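Transcriptional regulator (LacI family) (Clostridium acetobutylicum ATCC 824, PDB 3G85) probably regulates transcription by binding cis-regulatory DNA, with a core resembling periplasmic binding proteins that probably senses a small ligand. Local coordinates at residues 11-16 with 46-51; 66-71 with 89-94; 132-137 with 163-168; 168-173 with 194-199. All coordinates share one frame; numbering follows the deposited sequence.

Contact 1: residues 11-16 with 46-51; sequences KPTIAL and NVVICP
Thr13 to Leu16 run parallel to Asn46 to Ile49, in step residue for residue, as the two strands of a right-handed beta-alpha-beta crossover through helix 27-40; strand 46-52 is the outermost on this side of a six-stranded parallel sheet. Five backbone hydrogen bonds hold the pair. Asn46 N gives to Pro12 O, and Asn46 O takes Ile14 N at 2.8 Å; Ile14 O then receives Val48 N, Val48 O receives Leu16 N, and Leu16 O receives Cys50 N at 2.8 Å with an almost straight N-H...O angle of 174°. Between these bonds CA-H groups lean on the same carbonyls, as with Val47 CA to Ile14 O at 3.2 Å.

Apolar contacts split by face. Ile14, Leu16, Val47 and Ile49 point to the side where helix 27-40 lies, and Leu16 CD2 reaches Ile49 CG1 at 4.2 Å. On the face of Thr13 and Ala15, the Thr13 methyl CG2 lies anti to the backbone N (chi1 of OG1 -57°), which carries it to Val48 CG2 at 3.8 Å. At the start of the pair, the extended Lys11 chain crosses Asn46 at about a right angle on its way to Tyr43 O, and Lys11 CB sits 3.6 Å from Asn46 OD1.

Contact 2: residues 66-71 with 89-94; sequences ENSFDA and SLTLPI
Leu92 pushes its side chain against the backbone of Phe69 to Ala71 where two loops meet just ahead of neighbouring parallel strands. Van der Waals packing of Leu92 and Pro93 carbons on backbone carbonyls does most of the work. Leu92 CD1 lies 3.4 Å from Phe69 O and 3.7 Å from Ala71 C. With chi1 at 82°, Leu92 CG stands between its own backbone N and carbonyl carbon, and this brings the branch across to the facing loop. Pro93 follows with its ring carbon CD, 3.2 Å from Asp70 O. Two looser pairs are truly apolar, Phe69 CB with Leu92 CD1 and Ala71 CB with Pro93 CD.

Polar contacts are few. Ala71 CA approaches Pro93 O at 3.3 Å in a CA-H...O contact, angle at H 129°. The hydroxyls Ser68 OG and Thr91 OG1 stand 3.5 Å apart, and Ser68 OG gives its proton to Phe69 O at 3.0 Å, within its own loop.

Beyond the pair, Asp70 OD2 accepts from Thr13 N, tying this corner to strand 13-19, against which the Phe69 side chain also rests. Helix 245-260 packs on both segments, with Val256 against Ala71 and Leu259 and Ile260 against Pro93, while the chain leads on into strands 71-74 and 94-97.

Contact 3: residues 132-137 with 163-168; sequences AILTES and NHIIAA
A beta-alpha-beta unit of the periplasmic-binding-protein-like domain supplies this pair: strand 131-134 and the outermost strand 165-167 run parallel, joined through helix 140-155. Ala132 faces Ile165, Ile133 faces Ile166 and Leu134 faces Ala167. Ala132 N donates to His164 O, and Ala132 O takes Ile166 N at 2.8 Å; Ile166 O in turn accepts Leu134 N. The fourth bond, Ala168 N to Leu134 O at 3.0 Å, is the bent one, with an N-H...O angle of 144° and the donor 52° out of the carbonyl plane.

Side chains meet on both faces. The Leu134 and Ile165 side chains cross obliquely, with Leu134 CD1 3.6 Å from Ile165 CG2, on the side where Leu134 also touches Asn146 of helix 140-155. On the other face Ile133 CG2, anti to its backbone nitrogen while CG1 takes chi1 -63°, reaches forward along the strand to Ala168 CB at 3.6 Å. Ile199 and Val203 of helix 197-209 and Ala178 of helix 172-182 pack around Ile133.

Past the last direct bond a water takes over. It accepts from Glu136 N at 2.9 Å, donates to Ala168 O at 2.8 Å and is hydrogen-bonded to Thr135 OG1. Direct backbone pairing thus gives way to a solvent bridge that satisfies Glu136 N and Ala168 O: a polar backbone row closed by the water, beside Ile133 and Ala168 side chains that meet through carbon atoms.

Contact 4: residues 168-173 with 194-199; sequences AENSIH and CNSDSI
Ser196 OG donates to Asn170 OD1 over 2.7 Å, a short bond between two loops. The hydroxyl comes in above the amide, 43° out of the carbonyl plane, with a C=O...O angle of 133°. The Asn170 side chain is swung out with CG anti to the backbone N (chi1 -168°), and this stretches OD1 across to the serine. Ser198 CB lies 3.9 Å from the same oxygen and also faces the backbone carbonyl carbon of Ser171.

Around this bond carbon atoms pack on backbone carbonyls. Ile199 lays CG1 against Glu169 O at 3.7 Å and carries CD1 on to Ala168 CB at 4.0 Å, the apolar pair of the contact. Farther along, Ile172 CA approaches Ser198 O at 3.4 Å in a CA-H...O contact, and Ile172 CG1 flanks the same carbonyl.

Both segments are helix starts that follow strands of one sheet, the alternation of strand and helix expected of a periplasmic-binding-protein-like domain. Ser196 is the N-cap of helix 197-209: its OG accepts from Ile199 N at 3.1 Å while giving its proton to Asn170, so two bonds fix the hydroxyl. Ser171 is the N-cap of helix 172-182, with OG accepting from Gly174 N.

Asn170 is the centre of an inverse gamma turn, whose Ser171 N to Glu169 O bond is weak, and its side chain packs on Thr135. On the other segment, Asn195 OD1 receives Thr135 N just before the cap, and Asp197 OD1 accepts from Met225 N and Asn226 N.

The contacts follow one another along the chain and fall into two groups. In the first lobe, contact 1 lies in the six-stranded parallel sheet and contact 2 in the loops leading into its strands 71-74 and 94-97, with centres 12 Å apart; they meet where Thr13 N binds Asp70 OD2 and Ala15 N binds Ala71 O, since strand 13-19 lies between 46-52 and 71-74. Contacts 3 and 4 sit in the second lobe, centres 10 Å apart, sharing Ala168 and joined by Asn195 to Thr135 and Ile133. Between groups the centres lie 29 to 38 Å apart, and nothing touches. Contacts 1 and 3 are equivalent edge pairs of their sheets, consistent with the two-lobed core of LacI-family regulators.

Contact 1: residues 11-16 with 46-51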
loop_
_atom_site.group_PDB
_atom_site.type_symbol
_atom_site.label_atom_id
_atom_site.label_comp_id
_atom_site.label_asym_id
_atom_site.label_seq_id
_atom_site.Cartn_x
_atom_site.Cartn_y
_atom_site.Cartn_z
ATOM N N LYS A 11 -30.887 -5.821 4.143
ATOM C CA LYS A 11 -29.452 -6.147 4.455
ATOM C C LYS A 11 -28.715 -4.893 4.925
ATOM O O LYS A 11 -28.961 -3.807 4.402
ATOM C CB LYS A 11 -28.730 -6.669 3.214
ATOM C CG LYS A 11 -28.896 -8.126 2.900
ATOM C CD LYS A 11 -28.197 -8.402 1.591
ATOM C CE LYS A 11 -28.509 -9.801 1.131
ATOM N NZ LYS A 11 -27.767 -10.126 -0.094
ATOM N N PRO A 12 -27.798 -5.035 5.897
ATOM C CA PRO A 12 -27.029 -3.837 6.310
ATOM C C PRO A 12 -26.022 -3.449 5.215
ATOM O O PRO A 12 -25.586 -4.316 4.465
ATOM C CB PRO A 12 -26.275 -4.296 7.549
ATOM C CG PRO A 12 -26.728 -5.747 7.832
ATOM C CD PRO A 12 -27.398 -6.260 6.615
ATOM N N THR A 13 -25.655 -2.174 5.139
ATOM C CA THR A 13 -24.704 -1.734 4.118
ATOM C C THR A 13 -23.412 -1.211 4.743
ATOM O O THR A 13 -23.450 -0.349 5.644
ATOM C CB THR A 13 -25.299 -0.630 3.201
ATOM O OG1 THR A 13 -26.502 -1.129 2.605
ATOM C CG2 THR A 13 -24.314 -0.252 2.091
ATOM N N ILE A 14 -22.295 -1.703 4.217
ATOM C CA ILE A 14 -20.967 -1.225 4.590
ATOM C C ILE A 14 -20.410 -0.353 3.442
ATOM O O ILE A 14 -20.349 -0.808 2.289
ATOM C CB ILE A 14 -19.991 -2.396 4.783
ATOM C CG1 ILE A 14 -20.511 -3.368 5.869
ATOM C CG2 ILE A 14 -18.557 -1.892 5.123
ATOM C CD1 ILE A 14 -19.792 -4.701 5.856
ATOM N N ALA A 15 -19.966 0.855 3.769
ATOM C CA ALA A 15 -19.397 1.752 2.762
ATOM C C ALA A 15 -17.864 1.719 2.816
ATOM O O ALA A 15 -17.262 1.827 3.903
ATOM C CB ALA A 15 -19.912 3.180 2.951
ATOM N N LEU A 16 -17.252 1.590 1.641
ATOM C CA LEU A 16 -15.825 1.778 1.508
ATOM C C LEU A 16 -15.623 3.194 0.985
ATOM O O LEU A 16 -15.936 3.470 -0.183
ATOM C CB LEU A 16 -15.228 0.773 0.540
ATOM C CG LEU A 16 -13.738 0.903 0.230
ATOM C CD1 LEU A 16 -12.877 0.659 1.491
ATOM C CD2 LEU A 16 -13.380 -0.046 -0.892
ATOM N N ASN A 46 -24.588 -5.766 2.015
ATOM C CA ASN A 46 -24.302 -4.973 0.836
ATOM C C ASN A 46 -23.033 -4.165 1.126
ATOM O O ASN A 46 -22.828 -3.678 2.248
ATOM C CB ASN A 46 -25.411 -3.955 0.540
ATOM C CG ASN A 46 -26.753 -4.587 0.259
ATOM O OD1 ASN A 46 -27.773 -4.188 0.860
ATOM N ND2 ASN A 46 -26.778 -5.556 -0.652
ATOM N N VAL A 47 -22.205 -4.023 0.103
ATOM C CA VAL A 47 -21.078 -3.104 0.135
ATOM C C VAL A 47 -21.293 -2.055 -0.957
ATOM O O VAL A 47 -21.836 -2.339 -2.032
ATOM C CB VAL A 47 -19.725 -3.858 -0.098
ATOM C CG1 VAL A 47 -18.583 -2.863 -0.395
ATOM C CG2 VAL A 47 -19.370 -4.716 1.119
ATOM N N VAL A 48 -20.850 -0.846 -0.673
ATOM C CA VAL A 48 -20.989 0.278 -1.564
ATOM C C VAL A 48 -19.611 0.939 -1.546
ATOM O O VAL A 48 -18.937 0.884 -0.515
ATOM C CB VAL A 48 -22.098 1.140 -0.958
ATOM C CG1 VAL A 48 -21.887 2.574 -1.164
ATOM C CG2 VAL A 48 -23.454 0.648 -1.470
ATOM N N ILE A 49 -19.130 1.439 -2.694
ATOM C CA ILE A 49 -17.882 2.198 -2.733
ATOM C C ILE A 49 -18.239 3.684 -2.954
ATOM O O ILE A 49 -18.974 4.013 -3.897
ATOM C CB ILE A 49 -16.922 1.659 -3.829
ATOM C CG1 ILE A 49 -16.588 0.169 -3.602
ATOM C CG2 ILE A 49 -15.635 2.504 -3.921
ATOM C CD1 ILE A 49 -16.018 -0.486 -4.879
ATOM N N CYS A 50 -17.738 4.545 -2.070
ATOM C CA CYS A 50 -17.995 5.981 -2.071
ATOM C C CYS A 50 -16.692 6.754 -2.326
ATOM O O CYS A 50 -15.944 7.096 -1.381
ATOM C CB CYS A 50 -18.605 6.412 -0.733
ATOM S SG CYS A 50 -20.140 5.571 -0.333
ATOM N N PRO A 51 -16.422 7.061 -3.608
ATOM C CA PRO A 51 -15.297 7.937 -3.958
ATOM C C PRO A 51 -15.556 9.304 -3.330
ATOM O O PRO A 51 -16.698 9.798 -3.373
ATOM C CB PRO A 51 -15.398 8.026 -5.490
ATOM C CG PRO A 51 -16.160 6.821 -5.915
ATOM C CD PRO A 51 -17.177 6.634 -4.809
#

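Contact 2: residues 66-71 with 89-94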
loop_
_atom_site.group_PDB
_atom_site.type_symbol
_atom_site.label_atom_id
_atom_site.label_comp_id
_atom_site.label_asym_id
_atom_site.label_seq_id
_atom_site.Cartn_x
_atom_site.Cartn_y
_atom_site.Cartn_z
ATOM N N GLU A 66 -27.356 11.553 10.654
ATOM C CA GLU A 66 -28.671 11.491 10.015
ATOM C C GLU A 66 -28.815 10.499 8.864
ATOM O O GLU A 66 -29.891 9.924 8.682
ATOM C CB GLU A 66 -29.103 12.893 9.548
ATOM C CG GLU A 66 -29.310 13.909 10.684
ATOM C CD GLU A 66 -30.434 13.516 11.657
ATOM O OE1 GLU A 66 -31.549 13.169 11.190
ATOM O OE2 GLU A 66 -30.205 13.561 12.895
ATOM N N ASN A 67 -27.755 10.308 8.080
ATOM C CA ASN A 67 -27.855 9.510 6.856
ATOM C C ASN A 67 -26.911 8.299 6.821
ATOM O O ASN A 67 -26.557 7.827 5.732
ATOM C CB ASN A 67 -27.579 10.393 5.625
ATOM C CG ASN A 67 -28.348 11.704 5.655
ATOM O OD1 ASN A 67 -29.576 11.709 5.563
ATOM N ND2 ASN A 67 -27.627 12.822 5.788
ATOM N N SER A 68 -26.535 7.787 7.995
ATOM C CA SER A 68 -25.364 6.903 8.099
ATOM C C SER A 68 -25.571 5.509 7.525
ATOM O O SER A 68 -26.653 4.927 7.622
ATOM C CB SER A 68 -24.836 6.811 9.540
ATOM O OG SER A 68 -25.483 5.771 10.251
ATOM N N PHE A 69 -24.510 4.988 6.914
ATOM C CA PHE A 69 -24.424 3.581 6.579
ATOM C C PHE A 69 -24.377 2.771 7.881
ATOM O O PHE A 69 -24.298 3.343 8.951
ATOM C CB PHE A 69 -23.166 3.355 5.765
ATOM C CG PHE A 69 -23.276 3.840 4.358
ATOM C CD1 PHE A 69 -24.025 3.133 3.429
ATOM C CD2 PHE A 69 -22.641 5.010 3.961
ATOM C CE1 PHE A 69 -24.119 3.558 2.102
ATOM C CE2 PHE A 69 -22.733 5.462 2.616
ATOM C CZ PHE A 69 -23.473 4.742 1.705
ATOM N N ASP A 70 -24.430 1.456 7.784
ATOM C CA ASP A 70 -24.327 0.605 8.972
ATOM C C ASP A 70 -22.894 0.494 9.498
ATOM O O ASP A 70 -22.689 0.192 10.678
ATOM C CB ASP A 70 -24.899 -0.765 8.692
ATOM C CG ASP A 70 -26.379 -0.696 8.378
ATOM O OD1 ASP A 70 -27.168 -0.522 9.337
ATOM O OD2 ASP A 70 -26.733 -0.754 7.181
ATOM N N ALA A 71 -21.922 0.722 8.606
ATOM C CA ALA A 71 -20.501 0.702 8.951
ATOM C C ALA A 71 -19.725 1.319 7.796
ATOM O O ALA A 71 -20.230 1.409 6.660
ATOM C CB ALA A 71 -20.033 -0.735 9.188
ATOM N N SER A 89 -18.008 12.204 17.526
ATOM C CA SER A 89 -18.639 11.047 18.140
ATOM C C SER A 89 -19.686 10.516 17.185
ATOM O O SER A 89 -20.848 10.954 17.210
ATOM C CB SER A 89 -19.263 11.398 19.493
ATOM O OG SER A 89 -18.253 11.727 20.431
ATOM N N LEU A 90 -19.275 9.543 16.368
ATOM C CA LEU A 90 -20.099 9.041 15.272
ATOM C C LEU A 90 -20.929 7.805 15.605
ATOM O O LEU A 90 -20.631 7.069 16.550
ATOM C CB LEU A 90 -19.239 8.821 14.022
ATOM C CG LEU A 90 -18.546 10.078 13.471
ATOM C CD1 LEU A 90 -17.860 9.716 12.195
ATOM C CD2 LEU A 90 -19.535 11.242 13.221
ATOM N N THR A 91 -21.958 7.594 14.792
ATOM C CA THR A 91 -23.067 6.673 15.080
ATOM C C THR A 91 -22.944 5.284 14.417
ATOM O O THR A 91 -23.910 4.489 14.437
ATOM C CB THR A 91 -24.433 7.314 14.663
ATOM O OG1 THR A 91 -24.510 7.435 13.225
ATOM C CG2 THR A 91 -24.632 8.714 15.329
ATOM N N LEU A 92 -21.772 5.000 13.839
ATOM C CA LEU A 92 -21.542 3.767 13.085
ATOM C C LEU A 92 -20.087 3.301 13.283
ATOM O O LEU A 92 -19.181 4.127 13.466
ATOM C CB LEU A 92 -21.853 3.962 11.588
ATOM C CG LEU A 92 -20.782 4.590 10.692
ATOM C CD1 LEU A 92 -21.112 4.435 9.207
ATOM C CD2 LEU A 92 -20.541 6.061 11.032
ATOM N N PRO A 93 -19.857 1.989 13.257
ATOM C CA PRO A 93 -18.481 1.504 13.367
ATOM C C PRO A 93 -17.679 1.929 12.135
ATOM O O PRO A 93 -18.187 1.810 11.000
ATOM C CB PRO A 93 -18.635 -0.009 13.339
ATOM C CG PRO A 93 -20.086 -0.264 13.660
ATOM C CD PRO A 93 -20.823 0.893 13.119
ATOM N N ILE A 94 -16.453 2.394 12.371
ATOM C CA ILE A 94 -15.535 2.813 11.309
ATOM C C ILE A 94 -14.216 2.072 11.443
ATOM O O ILE A 94 -13.596 2.077 12.503
ATOM C CB ILE A 94 -15.232 4.337 11.345
ATOM C CG1 ILE A 94 -16.529 5.161 11.168
ATOM C CG2 ILE A 94 -14.152 4.692 10.296
ATOM C CD1 ILE A 94 -16.353 6.661 10.998
#

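Contact 3: residues 132-137 with 163-168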
loop_
_atom_site.group_PDB
_atom_site.type_symbol
_atom_site.label_atom_id
_atom_site.label_comp_id
_atom_site.label_asym_id
_atom_site.label_seq_id
_atom_site.Cartn_x
_atom_site.Cartn_y
_atom_site.Cartn_z
ATOM N N ALA A 132 16.728 4.145 -4.787
ATOM C CA ALA A 132 15.298 4.029 -4.472
ATOM C C ALA A 132 14.523 5.018 -5.324
ATOM O O ALA A 132 14.893 6.200 -5.430
ATOM C CB ALA A 132 15.041 4.276 -2.974
ATOM N N ILE A 133 13.485 4.528 -5.988
ATOM C CA ILE A 133 12.590 5.392 -6.717
ATOM C C ILE A 133 11.288 5.398 -5.944
ATOM O O ILE A 133 10.652 4.338 -5.770
ATOM C CB ILE A 133 12.372 4.890 -8.145
ATOM C CG1 ILE A 133 13.710 4.920 -8.933
ATOM C CG2 ILE A 133 11.310 5.720 -8.851
ATOM C CD1 ILE A 133 13.574 4.281 -10.307
ATOM N N LEU A 134 10.916 6.589 -5.481
ATOM C CA LEU A 134 9.827 6.767 -4.541
ATOM C C LEU A 134 8.802 7.740 -5.031
ATOM O O LEU A 134 9.104 8.926 -5.280
ATOM C CB LEU A 134 10.371 7.275 -3.203
ATOM C CG LEU A 134 11.453 6.410 -2.533
ATOM C CD1 LEU A 134 12.026 7.149 -1.305
ATOM C CD2 LEU A 134 10.970 5.004 -2.136
ATOM N N THR A 135 7.572 7.263 -5.115
ATOM C CA THR A 135 6.446 8.149 -5.227
ATOM C C THR A 135 6.112 8.773 -3.846
ATOM O O THR A 135 6.341 8.154 -2.794
ATOM C CB THR A 135 5.265 7.418 -5.830
ATOM O OG1 THR A 135 4.238 8.370 -6.143
ATOM C CG2 THR A 135 4.728 6.303 -4.865
ATOM N N GLU A 136 5.615 10.009 -3.847
ATOM C CA GLU A 136 5.407 10.743 -2.580
ATOM C C GLU A 136 4.479 9.989 -1.611
ATOM O O GLU A 136 3.498 9.366 -2.034
ATOM C CB GLU A 136 4.851 12.149 -2.856
ATOM C CG GLU A 136 3.402 12.128 -3.368
ATOM C CD GLU A 136 2.811 13.530 -3.546
ATOM O OE1 GLU A 136 3.146 14.446 -2.736
ATOM O OE2 GLU A 136 2.012 13.690 -4.494
ATOM N N SER A 137 4.809 10.026 -0.328
ATOM C CA SER A 137 4.024 9.311 0.673
ATOM C C SER A 137 2.659 9.953 0.841
ATOM O O SER A 137 2.549 11.151 1.092
ATOM C CB SER A 137 4.752 9.254 2.010
ATOM O OG SER A 137 6.029 8.668 1.860
ATOM N N ASN A 163 21.274 11.356 -3.328
ATOM C CA ASN A 163 20.964 11.659 -4.701
ATOM C C ASN A 163 20.544 10.412 -5.465
ATOM O O ASN A 163 20.158 10.491 -6.636
ATOM C CB ASN A 163 22.151 12.316 -5.394
ATOM C CG ASN A 163 23.271 11.346 -5.624
ATOM O OD1 ASN A 163 23.762 10.728 -4.681
ATOM N ND2 ASN A 163 23.675 11.192 -6.876
ATOM N N HIS A 164 20.613 9.252 -4.819
ATOM C CA HIS A 164 20.087 8.033 -5.456
ATOM C C HIS A 164 18.705 7.679 -4.994
ATOM O O HIS A 164 18.279 6.567 -5.170
ATOM C CB HIS A 164 21.012 6.839 -5.266
ATOM C CG HIS A 164 22.316 6.992 -5.969
ATOM N ND1 HIS A 164 23.381 6.144 -5.750
ATOM C CD2 HIS A 164 22.731 7.900 -6.885
ATOM C CE1 HIS A 164 24.396 6.518 -6.512
ATOM N NE2 HIS A 164 24.026 7.580 -7.210
ATOM N N ILE A 165 18.046 8.635 -4.357
ATOM C CA ILE A 165 16.635 8.579 -4.094
ATOM C C ILE A 165 16.000 9.537 -5.104
ATOM O O ILE A 165 16.327 10.737 -5.151
ATOM C CB ILE A 165 16.329 8.965 -2.630
ATOM C CG1 ILE A 165 16.936 7.921 -1.679
ATOM C CG2 ILE A 165 14.848 9.040 -2.416
ATOM C CD1 ILE A 165 17.150 8.419 -0.273
ATOM N N ILE A 166 15.143 8.985 -5.959
ATOM C CA ILE A 166 14.591 9.721 -7.091
ATOM C C ILE A 166 13.075 9.751 -6.931
ATOM O O ILE A 166 12.448 8.677 -6.809
ATOM C CB ILE A 166 14.962 9.013 -8.430
ATOM C CG1 ILE A 166 16.489 8.903 -8.573
ATOM C CG2 ILE A 166 14.343 9.695 -9.627
ATOM C CD1 ILE A 166 16.954 8.025 -9.726
ATOM N N ALA A 167 12.502 10.954 -6.907
ATOM C CA ALA A 167 11.053 11.115 -6.851
ATOM C C ALA A 167 10.451 10.621 -8.162
ATOM O O ALA A 167 11.074 10.759 -9.236
ATOM C CB ALA A 167 10.659 12.576 -6.595
ATOM N N ALA A 168 9.248 10.049 -8.081
ATOM C CA ALA A 168 8.509 9.637 -9.280
ATOM C C ALA A 168 7.008 9.745 -9.086
ATOM O O ALA A 168 6.497 9.622 -7.959
ATOM C CB ALA A 168 8.870 8.186 -9.644
HETATM O O HOH W 1 4.904 11.208 -6.349
#

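Contact 4: residues 168-173 with 194-199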
loop_
_atom_site.group_PDB
_atom_site.type_symbol
_atom_site.label_atom_id
_atom_site.label_comp_id
_atom_site.label_asym_id
_atom_site.label_seq_id
_atom_site.Cartn_x
_atom_site.Cartn_y
_atom_site.Cartn_z
ATOM N N ALA A 168 9.248 10.049 -8.081
ATOM C CA ALA A 168 8.509 9.637 -9.280
ATOM C C ALA A 168 7.008 9.745 -9.086
ATOM O O ALA A 168 6.497 9.622 -7.959
ATOM C CB ALA A 168 8.870 8.186 -9.644
ATOM N N GLU A 169 6.284 9.944 -10.186
ATOM C CA GLU A 169 4.830 9.768 -10.151
ATOM C C GLU A 169 4.467 8.301 -10.074
ATOM O O GLU A 169 5.172 7.447 -10.640
ATOM C CB GLU A 169 4.179 10.349 -11.392
ATOM C CG GLU A 169 3.733 11.771 -11.225
ATOM C CD GLU A 169 3.572 12.461 -12.566
ATOM O OE1 GLU A 169 3.543 11.754 -13.625
ATOM O OE2 GLU A 169 3.484 13.719 -12.557
ATOM N N ASN A 170 3.370 8.005 -9.358
ATOM C CA ASN A 170 2.974 6.629 -9.149
ATOM C C ASN A 170 2.191 6.101 -10.349
ATOM O O ASN A 170 0.948 5.997 -10.298
ATOM C CB ASN A 170 2.169 6.436 -7.875
ATOM C CG ASN A 170 2.008 4.969 -7.507
ATOM O OD1 ASN A 170 2.481 4.061 -8.213
ATOM N ND2 ASN A 170 1.332 4.727 -6.400
ATOM N N SER A 171 2.913 5.763 -11.411
ATOM C CA SER A 171 2.286 5.188 -12.616
ATOM C C SER A 171 3.389 4.490 -13.381
ATOM O O SER A 171 4.591 4.677 -13.052
ATOM C CB SER A 171 1.639 6.274 -13.481
ATOM O OG SER A 171 2.620 7.156 -14.013
ATOM N N ILE A 172 3.009 3.688 -14.376
ATOM C CA ILE A 172 4.011 3.068 -15.217
ATOM C C ILE A 172 4.815 4.155 -15.953
ATOM O O ILE A 172 6.064 4.096 -16.027
ATOM C CB ILE A 172 3.395 2.045 -16.181
ATOM C CG1 ILE A 172 2.731 0.912 -15.360
ATOM C CG2 ILE A 172 4.479 1.432 -17.104
ATOM C CD1 ILE A 172 2.126 -0.162 -16.219
ATOM N N HIS A 173 4.115 5.146 -16.498
ATOM C CA HIS A 173 4.833 6.284 -17.149
ATOM C C HIS A 173 5.772 6.991 -16.170
ATOM O O HIS A 173 6.882 7.391 -16.539
ATOM C CB HIS A 173 3.838 7.273 -17.792
ATOM C CG HIS A 173 4.500 8.399 -18.525
ATOM N ND1 HIS A 173 5.541 8.207 -19.419
ATOM C CD2 HIS A 173 4.285 9.737 -18.488
ATOM C CE1 HIS A 173 5.926 9.372 -19.912
ATOM N NE2 HIS A 173 5.177 10.318 -19.365
ATOM N N CYS A 194 11.754 0.025 -5.455
ATOM C CA CYS A 194 10.665 0.892 -5.954
ATOM C C CYS A 194 9.511 0.800 -4.980
ATOM O O CYS A 194 9.100 -0.299 -4.632
ATOM C CB CYS A 194 10.186 0.452 -7.336
ATOM S SG CYS A 194 11.459 0.501 -8.633
ATOM N N ASN A 195 8.987 1.925 -4.537
ATOM C CA ASN A 195 7.936 1.840 -3.514
ATOM C C ASN A 195 6.542 1.661 -4.128
ATOM O O ASN A 195 5.529 1.787 -3.426
ATOM C CB ASN A 195 8.017 2.996 -2.474
ATOM C CG ASN A 195 7.520 4.340 -3.009
ATOM O OD1 ASN A 195 7.372 4.533 -4.207
ATOM N ND2 ASN A 195 7.258 5.289 -2.095
ATOM N N SER A 196 6.491 1.376 -5.431
ATOM C CA SER A 196 5.243 0.857 -6.026
ATOM C C SER A 196 5.593 -0.084 -7.175
ATOM O O SER A 196 6.641 0.072 -7.845
ATOM C CB SER A 196 4.289 1.986 -6.475
ATOM O OG SER A 196 4.454 2.320 -7.836
ATOM N N ASP A 197 4.733 -1.073 -7.394
ATOM C CA ASP A 197 4.927 -1.987 -8.522
ATOM C C ASP A 197 4.713 -1.297 -9.863
ATOM O O ASP A 197 5.380 -1.670 -10.827
ATOM C CB ASP A 197 4.011 -3.205 -8.437
ATOM C CG ASP A 197 2.546 -2.804 -8.418
ATOM O OD1 ASP A 197 2.146 -2.142 -7.439
ATOM O OD2 ASP A 197 1.826 -3.073 -9.420
ATOM N N SER A 198 3.860 -0.273 -9.943
ATOM C CA SER A 198 3.665 0.438 -11.220
ATOM C C SER A 198 4.972 1.112 -11.623
ATOM O O SER A 198 5.357 1.121 -12.785
ATOM C CB SER A 198 2.573 1.518 -11.111
ATOM O OG SER A 198 1.311 0.893 -10.999
ATOM N N ILE A 199 5.652 1.680 -10.631
ATOM C CA ILE A 199 6.936 2.304 -10.865
ATOM C C ILE A 199 7.900 1.253 -11.397
ATOM O O ILE A 199 8.612 1.481 -12.391
ATOM C CB ILE A 199 7.440 2.998 -9.575
ATOM C CG1 ILE A 199 6.681 4.326 -9.356
ATOM C CG2 ILE A 199 8.967 3.187 -9.614
ATOM C CD1 ILE A 199 7.004 4.972 -8.053
#